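Local structure of uncharacterized protein (Agrobacterium tumefaciens, 3D01) at residues Leu63-Ala77 with Ala110-Gly124. The protein is of unknown function but belongs to the YjgF/chorismate mutase-like family of putative endoribonucleases and assembles as a trimer. Residues are numbered along the deposited sequence; the frame is centred on the assembly and turned at random.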
ATOM      1  N   LEU I  63     -17.610  12.821  -0.672  1.00 14.26           N
ATOM      2  CA  LEU I  63     -17.695  11.464  -0.173  1.00 12.73           C
ATOM      3  C   LEU I  63     -18.666  10.677  -0.968  1.00 13.03           C
ATOM      4  O   LEU I  63     -19.820  11.076  -1.191  1.00 13.27           O
ATOM      5  CB  LEU I  63     -18.142  11.408   1.286  1.00 12.61           C
ATOM      6  CG  LEU I  63     -17.347  12.217   2.286  1.00 13.98           C
ATOM      7  CD1 LEU I  63     -17.956  12.146   3.738  1.00 14.97           C
ATOM      8  CD2 LEU I  63     -15.919  11.744   2.268  1.00 14.18           C
ATOM      9  N   VAL I  64     -18.206   9.525  -1.375  1.00 13.84           N
ATOM     10  CA  VAL I  64     -19.076   8.568  -2.008  1.00 14.40           C
ATOM     11  C   VAL I  64     -20.121   8.055  -0.968  1.00 14.82           C
ATOM     12  O   VAL I  64     -19.781   7.630   0.169  1.00 14.89           O
ATOM     13  CB  VAL I  64     -18.254   7.433  -2.626  1.00 15.05           C
ATOM     14  CG1 VAL I  64     -19.150   6.576  -3.444  1.00 13.97           C
ATOM     15  CG2 VAL I  64     -17.017   7.999  -3.460  1.00 13.60           C
ATOM     16  N   GLY I  65     -21.383   8.118  -1.368  1.00 14.80           N
ATOM     17  CA  GLY I  65     -22.513   7.815  -0.492  1.00 15.20           C
ATOM     18  C   GLY I  65     -23.122   9.053   0.145  1.00 15.64           C
ATOM     19  O   GLY I  65     -24.171   8.969   0.803  1.00 16.19           O
ATOM     20  N   ARG I  66     -22.475  10.204  -0.051  1.00 15.65           N
ATOM     21  CA  ARG I  66     -23.020  11.475   0.431  1.00 15.91           C
ATOM     22  C   ARG I  66     -23.051  12.522  -0.658  1.00 15.66           C
ATOM     23  O   ARG I  66     -24.098  13.050  -0.929  1.00 15.73           O
ATOM     24  CB  ARG I  66     -22.262  11.979   1.646  1.00 15.66           C
ATOM     25  CG  ARG I  66     -22.711  13.332   2.142  1.00 16.27           C
ATOM     26  CD  ARG I  66     -21.966  13.833   3.371  1.00 15.28           C
ATOM     27  NE  ARG I  66     -22.527  15.118   3.731  1.00 15.34           N
ATOM     28  CZ  ARG I  66     -23.666  15.299   4.389  1.00 14.77           C
ATOM     29  NH1 ARG I  66     -24.306  14.287   4.938  1.00 12.28           N
ATOM     30  NH2 ARG I  66     -24.134  16.533   4.542  1.00 15.67           N
ATOM     31  N   ASP I  67     -21.889  12.847  -1.222  1.00 16.40           N
ATOM     32  CA  ASP I  67     -21.748  13.914  -2.211  1.00 16.54           C
ATOM     33  C   ASP I  67     -21.794  13.389  -3.649  1.00 17.07           C
ATOM     34  O   ASP I  67     -22.224  14.100  -4.573  1.00 16.70           O
ATOM     35  CB  ASP I  67     -20.429  14.617  -1.977  1.00 15.82           C
ATOM     36  CG  ASP I  67     -20.350  15.240  -0.602  1.00 16.82           C
ATOM     37  OD1 ASP I  67     -21.230  16.073  -0.280  1.00 17.30           O
ATOM     38  OD2 ASP I  67     -19.433  14.879   0.150  1.00 17.41           O
ATOM     39  N   VAL I  68     -21.349  12.152  -3.815  1.00 16.36           N
ATOM     40  CA  VAL I  68     -21.225  11.508  -5.130  1.00 17.61           C
ATOM     41  C   VAL I  68     -21.769  10.103  -5.064  1.00 18.22           C
ATOM     42  O   VAL I  68     -21.696   9.438  -4.034  1.00 16.17           O
ATOM     43  CB  VAL I  68     -19.744  11.499  -5.628  1.00 18.92           C
ATOM     44  CG1 VAL I  68     -19.202  12.936  -5.529  1.00 20.30           C
ATOM     45  CG2 VAL I  68     -18.909  10.617  -4.876  1.00 19.59           C
ATOM     46  N   ASP I  69     -22.364   9.690  -6.170  1.00 18.33           N
ATOM     47  CA  ASP I  69     -22.887   8.342  -6.304  1.00 18.85           C
ATOM     48  C   ASP I  69     -21.860   7.425  -6.979  1.00 18.57           C
ATOM     49  O   ASP I  69     -20.783   7.864  -7.351  1.00 18.01           O
ATOM     50  CB  ASP I  69     -24.229   8.356  -7.066  1.00 19.63           C
ATOM     51  CG  ASP I  69     -24.129   8.802  -8.545  1.00 21.33           C
ATOM     52  OD1 ASP I  69     -23.047   8.973  -9.121  1.00 20.87           O
ATOM     53  OD2 ASP I  69     -25.227   8.980  -9.140  1.00 28.07           O
ATOM     54  N   VAL I  70     -22.222   6.155  -7.156  1.00 18.97           N
ATOM     55  CA  VAL I  70     -21.265   5.192  -7.654  1.00 18.61           C
ATOM     56  C   VAL I  70     -20.825   5.551  -9.081  1.00 18.43           C
ATOM     57  O   VAL I  70     -19.616   5.493  -9.411  1.00 18.86           O
ATOM     58  CB  VAL I  70     -21.772   3.746  -7.546  1.00 18.27           C
ATOM     59  CG1 VAL I  70     -20.841   2.795  -8.330  1.00 17.08           C
ATOM     60  CG2 VAL I  70     -21.860   3.339  -6.060  1.00 18.37           C
ATOM     61  N   ALA I  71     -21.780   5.926  -9.919  1.00 18.65           N
ATOM     62  CA  ALA I  71     -21.440   6.231 -11.319  1.00 19.04           C
ATOM     63  C   ALA I  71     -20.424   7.391 -11.386  1.00 18.91           C
ATOM     64  O   ALA I  71     -19.408   7.325 -12.088  1.00 19.32           O
ATOM     65  CB  ALA I  71     -22.708   6.546 -12.102  1.00 18.92           C
ATOM     66  N   SER I  72     -20.671   8.457 -10.630  1.00 18.75           N
ATOM     67  CA  SER I  72     -19.738   9.585 -10.615  1.00 18.38           C
ATOM     68  C   SER I  72     -18.356   9.193 -10.051  1.00 17.29           C
ATOM     69  O   SER I  72     -17.323   9.661 -10.515  1.00 17.82           O
ATOM     70  CB  SER I  72     -20.303  10.741  -9.805  1.00 18.01           C
ATOM     71  OG  SER I  72     -21.465  11.237 -10.426  1.00 20.28           O
ATOM     72  N   ALA I  73     -18.362   8.351  -9.014  1.00 17.33           N
ATOM     73  CA  ALA I  73     -17.145   7.853  -8.406  1.00 16.32           C
ATOM     74  C   ALA I  73     -16.372   6.964  -9.388  1.00 15.91           C
ATOM     75  O   ALA I  73     -15.139   7.012  -9.435  1.00 15.01           O
ATOM     76  CB  ALA I  73     -17.466   7.069  -7.110  1.00 15.48           C
ATOM     77  N   GLN I  74     -17.084   6.158 -10.171  1.00 16.53           N
ATOM     78  CA  GLN I  74     -16.440   5.382 -11.226  1.00 17.37           C
ATOM     79  C   GLN I  74     -15.720   6.282 -12.247  1.00 17.49           C
ATOM     80  O   GLN I  74     -14.621   5.971 -12.669  1.00 17.51           O
ATOM     81  CB  GLN I  74     -17.450   4.484 -11.933  1.00 17.58           C
ATOM     82  CG  GLN I  74     -17.817   3.279 -11.090  1.00 18.85           C
ATOM     83  CD  GLN I  74     -19.009   2.506 -11.609  1.00 19.52           C
ATOM     84  OE1 GLN I  74     -19.878   3.050 -12.306  1.00 22.87           O
ATOM     85  NE2 GLN I  74     -19.059   1.205 -11.275  1.00 20.51           N
ATOM     86  N   ARG I  75     -16.340   7.371 -12.662  1.00 18.18           N
ATOM     87  CA  ARG I  75     -15.651   8.353 -13.496  1.00 18.77           C
ATOM     88  C   ARG I  75     -14.420   8.913 -12.827  1.00 17.94           C
ATOM     89  O   ARG I  75     -13.398   9.081 -13.446  1.00 18.27           O
ATOM     90  CB  ARG I  75     -16.552   9.530 -13.799  1.00 20.47           C
ATOM     91  CG  ARG I  75     -15.968  10.531 -14.820  1.00 24.26           C
ATOM     92  CD  ARG I  75     -15.688   9.897 -16.182  1.00 35.14           C
ATOM     93  NE  ARG I  75     -16.812   9.048 -16.590  1.00 41.30           N
ATOM     94  CZ  ARG I  75     -16.953   8.461 -17.774  1.00 44.80           C
ATOM     95  NH1 ARG I  75     -16.058   8.636 -18.737  1.00 49.26           N
ATOM     96  NH2 ARG I  75     -18.016   7.689 -17.996  1.00 45.77           N
ATOM     97  N   ALA I  76     -14.527   9.253 -11.549  1.00 17.39           N
ATOM     98  CA  ALA I  76     -13.337   9.621 -10.782  1.00 16.37           C
ATOM     99  C   ALA I  76     -12.214   8.573 -10.875  1.00 16.39           C
ATOM    100  O   ALA I  76     -11.061   8.922 -11.122  1.00 15.66           O
ATOM    101  CB  ALA I  76     -13.688   9.903  -9.292  1.00 16.69           C
ATOM    102  N   ALA I  77     -12.563   7.294 -10.695  1.00 15.47           N
ATOM    103  CA  ALA I  77     -11.577   6.211 -10.722  1.00 15.82           C
ATOM    104  C   ALA I  77     -10.892   6.143 -12.130  1.00 16.22           C
ATOM    105  O   ALA I  77      -9.668   6.011 -12.260  1.00 14.62           O
ATOM    106  CB  ALA I  77     -12.253   4.892 -10.375  1.00 15.44           C
ATOM    107  N   ALA I 110     -13.013   7.893  -0.989  1.00 13.57           N
ATOM    108  CA  ALA I 110     -13.485   8.727   0.138  1.00 12.77           C
ATOM    109  C   ALA I 110     -14.953   8.331   0.333  1.00 12.84           C
ATOM    110  O   ALA I 110     -15.766   8.382  -0.620  1.00 13.15           O
ATOM    111  CB  ALA I 110     -13.291  10.248  -0.162  1.00 12.29           C
ATOM    112  N   SER I 111     -15.273   7.814   1.529  1.00 12.36           N
ATOM    113  CA  SER I 111     -16.547   7.116   1.741  1.00 12.55           C
ATOM    114  C   SER I 111     -17.205   7.511   3.046  1.00 13.05           C
ATOM    115  O   SER I 111     -16.521   7.646   4.063  1.00 13.29           O
ATOM    116  CB  SER I 111     -16.351   5.583   1.802  1.00 12.46           C
ATOM    117  OG  SER I 111     -15.705   5.056   0.666  1.00 13.46           O
ATOM    118  N   VAL I 112     -18.531   7.602   3.036  1.00 13.03           N
ATOM    119  CA  VAL I 112     -19.257   7.572   4.315  1.00 14.13           C
ATOM    120  C   VAL I 112     -19.257   6.102   4.777  1.00 14.69           C
ATOM    121  O   VAL I 112     -19.108   5.187   3.978  1.00 14.21           O
ATOM    122  CB  VAL I 112     -20.708   8.141   4.263  1.00 13.82           C
ATOM    123  CG1 VAL I 112     -20.755   9.658   3.933  1.00 16.90           C
ATOM    124  CG2 VAL I 112     -21.624   7.350   3.270  1.00 12.87           C
ATOM    125  N   PRO I 113     -19.404   5.876   6.084  1.00 15.04           N
ATOM    126  CA  PRO I 113     -19.275   4.530   6.635  1.00 15.26           C
ATOM    127  C   PRO I 113     -20.351   3.535   6.205  1.00 14.90           C
ATOM    128  O   PRO I 113     -20.151   2.336   6.355  1.00 16.19           O
ATOM    129  CB  PRO I 113     -19.301   4.771   8.142  1.00 15.15           C
ATOM    130  CG  PRO I 113     -18.869   6.219   8.294  1.00 17.46           C
ATOM    131  CD  PRO I 113     -19.578   6.875   7.155  1.00 16.10           C
ATOM    132  N   GLU I 114     -21.480   4.025   5.710  1.00 14.43           N
ATOM    133  CA  GLU I 114     -22.534   3.172   5.134  1.00 15.31           C
ATOM    134  C   GLU I 114     -22.249   2.794   3.681  1.00 15.20           C
ATOM    135  O   GLU I 114     -22.914   1.914   3.132  1.00 15.19           O
ATOM    136  CB  GLU I 114     -23.906   3.837   5.243  1.00 15.18           C
ATOM    137  CG  GLU I 114     -24.363   4.068   6.667  1.00 16.47           C
ATOM    138  CD  GLU I 114     -23.532   5.112   7.410  1.00 16.44           C
ATOM    139  OE1 GLU I 114     -23.248   6.187   6.818  1.00 18.09           O
ATOM    140  OE2 GLU I 114     -23.200   4.868   8.614  1.00 18.42           O
ATOM    141  N   PHE I 115     -21.271   3.460   3.067  1.00 15.59           N
ATOM    142  CA  PHE I 115     -20.935   3.168   1.674  1.00 15.29           C
ATOM    143  C   PHE I 115     -19.988   1.972   1.625  1.00 15.64           C
ATOM    144  O   PHE I 115     -18.916   2.014   2.244  1.00 15.07           O
ATOM    145  CB  PHE I 115     -20.362   4.351   0.938  1.00 15.27           C
ATOM    146  CG  PHE I 115     -20.023   4.011  -0.460  1.00 14.82           C
ATOM    147  CD1 PHE I 115     -21.056   3.725  -1.360  1.00 13.37           C
ATOM    148  CD2 PHE I 115     -18.697   3.854  -0.861  1.00 13.65           C
ATOM    149  CE1 PHE I 115     -20.777   3.371  -2.661  1.00 14.15           C
ATOM    150  CE2 PHE I 115     -18.416   3.476  -2.164  1.00 15.01           C
ATOM    151  CZ  PHE I 115     -19.436   3.245  -3.053  1.00 14.22           C
ATOM    152  N   VAL I 116     -20.400   0.917   0.902  1.00 14.74           N
ATOM    153  CA  VAL I 116     -19.667  -0.355   0.917  1.00 15.36           C
ATOM    154  C   VAL I 116     -19.459  -0.950  -0.485  1.00 15.69           C
ATOM    155  O   VAL I 116     -19.308  -2.158  -0.646  1.00 16.75           O
ATOM    156  CB  VAL I 116     -20.372  -1.368   1.884  1.00 15.50           C
ATOM    157  CG1 VAL I 116     -20.256  -0.890   3.315  1.00 16.44           C
ATOM    158  CG2 VAL I 116     -21.854  -1.604   1.471  1.00 15.87           C
ATOM    159  N   GLU I 117     -19.432  -0.094  -1.494  1.00 15.49           N
ATOM    160  CA  GLU I 117     -19.231  -0.542  -2.877  1.00 16.19           C
ATOM    161  C   GLU I 117     -17.978   0.082  -3.476  1.00 15.23           C
ATOM    162  O   GLU I 117     -17.917   0.421  -4.667  1.00 15.10           O
ATOM    163  CB  GLU I 117     -20.473  -0.246  -3.716  1.00 15.93           C
ATOM    164  CG  GLU I 117     -21.646  -1.093  -3.299  1.00 18.64           C
ATOM    165  CD  GLU I 117     -22.945  -0.643  -3.931  1.00 21.77           C
ATOM    166  OE1 GLU I 117     -23.270   0.550  -3.925  1.00 29.22           O
ATOM    167  OE2 GLU I 117     -23.683  -1.506  -4.382  1.00 29.75           O
ATOM    168  N   GLN I 118     -16.943   0.157  -2.658  1.00 14.59           N
ATOM    169  CA  GLN I 118     -15.658   0.657  -3.129  1.00 14.76           C
ATOM    170  C   GLN I 118     -15.080  -0.190  -4.275  1.00 15.05           C
ATOM    171  O   GLN I 118     -14.396   0.328  -5.141  1.00 16.48           O
ATOM    172  CB  GLN I 118     -14.642   0.779  -2.007  1.00 15.85           C
ATOM    173  CG  GLN I 118     -14.981   1.792  -0.913  1.00 14.77           C
ATOM    174  CD  GLN I 118     -15.865   1.237   0.183  1.00 15.35           C
ATOM    175  OE1 GLN I 118     -16.279   0.065   0.144  1.00 12.53           O
ATOM    176  NE2 GLN I 118     -16.132   2.070   1.203  1.00 14.03           N
ATOM    177  N   HIS I 119     -15.354  -1.486  -4.258  1.00 15.23           N
ATOM    178  CA  HIS I 119     -14.946  -2.387  -5.379  1.00 15.80           C
ATOM    179  C   HIS I 119     -15.569  -1.935  -6.700  1.00 15.85           C
ATOM    180  O   HIS I 119     -14.896  -1.903  -7.730  1.00 16.34           O
ATOM    181  CB  HIS I 119     -15.272  -3.847  -5.083  1.00 16.23           C
ATOM    182  CG  HIS I 119     -16.708  -4.086  -4.744  1.00 17.18           C
ATOM    183  ND1 HIS I 119     -17.322  -3.533  -3.636  1.00 16.63           N
ATOM    184  CD2 HIS I 119     -17.652  -4.828  -5.362  1.00 20.56           C
ATOM    185  CE1 HIS I 119     -18.584  -3.921  -3.603  1.00 20.57           C
ATOM    186  NE2 HIS I 119     -18.810  -4.699  -4.644  1.00 19.46           N
ATOM    187  N   LEU I 120     -16.839  -1.545  -6.671  1.00 16.12           N
ATOM    188  CA  LEU I 120     -17.516  -1.067  -7.873  1.00 16.00           C
ATOM    189  C   LEU I 120     -16.910   0.242  -8.359  1.00 16.28           C
ATOM    190  O   LEU I 120     -16.819   0.500  -9.587  1.00 15.98           O
ATOM    191  CB  LEU I 120     -18.990  -0.882  -7.582  1.00 16.11           C
ATOM    192  CG  LEU I 120     -19.703  -2.164  -7.167  1.00 17.77           C
ATOM    193  CD1 LEU I 120     -21.220  -1.887  -7.163  1.00 18.47           C
ATOM    194  CD2 LEU I 120     -19.318  -3.317  -8.057  1.00 18.98           C
ATOM    195  N   VAL I 121     -16.502   1.080  -7.409  1.00 15.85           N
ATOM    196  CA  VAL I 121     -15.880   2.359  -7.754  1.00 15.62           C
ATOM    197  C   VAL I 121     -14.558   2.140  -8.459  1.00 15.61           C
ATOM    198  O   VAL I 121     -14.306   2.703  -9.516  1.00 16.37           O
ATOM    199  CB  VAL I 121     -15.700   3.252  -6.507  1.00 15.39           C
ATOM    200  CG1 VAL I 121     -14.811   4.489  -6.840  1.00 15.13           C
ATOM    201  CG2 VAL I 121     -17.100   3.616  -5.940  1.00 16.09           C
ATOM    202  N   ILE I 122     -13.723   1.293  -7.883  1.00 15.43           N
ATOM    203  CA  ILE I 122     -12.395   1.054  -8.425  1.00 15.65           C
ATOM    204  C   ILE I 122     -12.489   0.254  -9.727  1.00 15.43           C
ATOM    205  O   ILE I 122     -11.607   0.361 -10.578  1.00 15.41           O
ATOM    206  CB  ILE I 122     -11.460   0.399  -7.384  1.00 16.61           C
ATOM    207  CG1 ILE I 122     -11.306   1.308  -6.155  1.00 16.60           C
ATOM    208  CG2 ILE I 122     -10.103   0.094  -8.002  1.00 15.64           C
ATOM    209  CD1 ILE I 122     -10.836   2.786  -6.426  1.00 15.60           C
ATOM    210  N   ASN I 123     -13.579  -0.482  -9.916  1.00 16.40           N
ATOM    211  CA  ASN I 123     -13.834  -1.118 -11.225  1.00 17.34           C
ATOM    212  C   ASN I 123     -13.772  -0.117 -12.378  1.00 17.94           C
ATOM    213  O   ASN I 123     -13.382  -0.508 -13.482  1.00 19.61           O
ATOM    214  CB  ASN I 123     -15.157  -1.869 -11.266  1.00 17.59           C
ATOM    215  CG  ASN I 123     -15.115  -3.189 -10.487  1.00 17.58           C
ATOM    216  OD1 ASN I 123     -14.047  -3.676 -10.097  1.00 20.96           O
ATOM    217  ND2 ASN I 123     -16.288  -3.769 -10.254  1.00 18.62           N
ATOM    218  N   GLY I 124     -14.134   1.151 -12.136  1.00 17.96           N
ATOM    219  CA  GLY I 124     -13.899   2.254 -13.114  1.00 18.04           C
ATOM    220  C   GLY I 124     -12.459   2.256 -13.646  1.00 18.03           C
ATOM    221  O   GLY I 124     -12.215   2.263 -14.865  1.00 18.97           O
TER
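Leu-63 reaches across with both branches: CD2 rests on the methyl of Ala-110, and CD1 lies 3.8 Å from Val-112 CG1. Its backbone N donates to Asp-67 OD2 on the anti lone pair; Asp-67 also lines the pocket occupied by the polyether ligand. Val-64 forms a single bridge with Ser-111: Val-64 N donates to Ala-110 O (2.8 Å), and Val-112 N returns a nearly straight bond to Val-64 O (3.1 Å). With Val-64 CG1 anti to the backbone N (chi1 -171°), that methyl sits over one face of the Phe-115 ring, 3.5 Å from the centroid, a CH-pi contact. Glu-117 N lies over the centre of the opposite face, and Val-70 CG2 meets the rim at CE1 (3.6 Å). Gly-65, at a positive phi of 96°, runs close past Val-112 CG2 and Phe-115 CB. Asp-69 caps helix 70-91 by accepting from Ser-72 N. From the first turn of that helix, Val-70 CG1 faces Leu-120 CB; one turn on, Ala-73 CB touches both methyls of Val-121. The extended Gln-74 chain brings NE2 to Leu-120 O (2.9 Å); the acceptor lies in the amide plane, whereas NE2 stands above the carbonyl plane. One turn after Ala-73, Ala-77 CB lies against Val-121 O, and Gly-124 lets the backbones close in, its CA 3.8 Å from Gln-74 O. The two helical segments approach to 6.9 Å between axes and cross at -45°. Ser-148 OG of the second subunit hydrogen-bonds to Val-112 O and Phe-115 O. Val-121 and Ile-122 face Val-109 and Val-155, and Ala-76 of helix 70-91 also touches Val-155, so the two helices lie side by side on strands 99-110 and 155-163 of this YjgF-like fold.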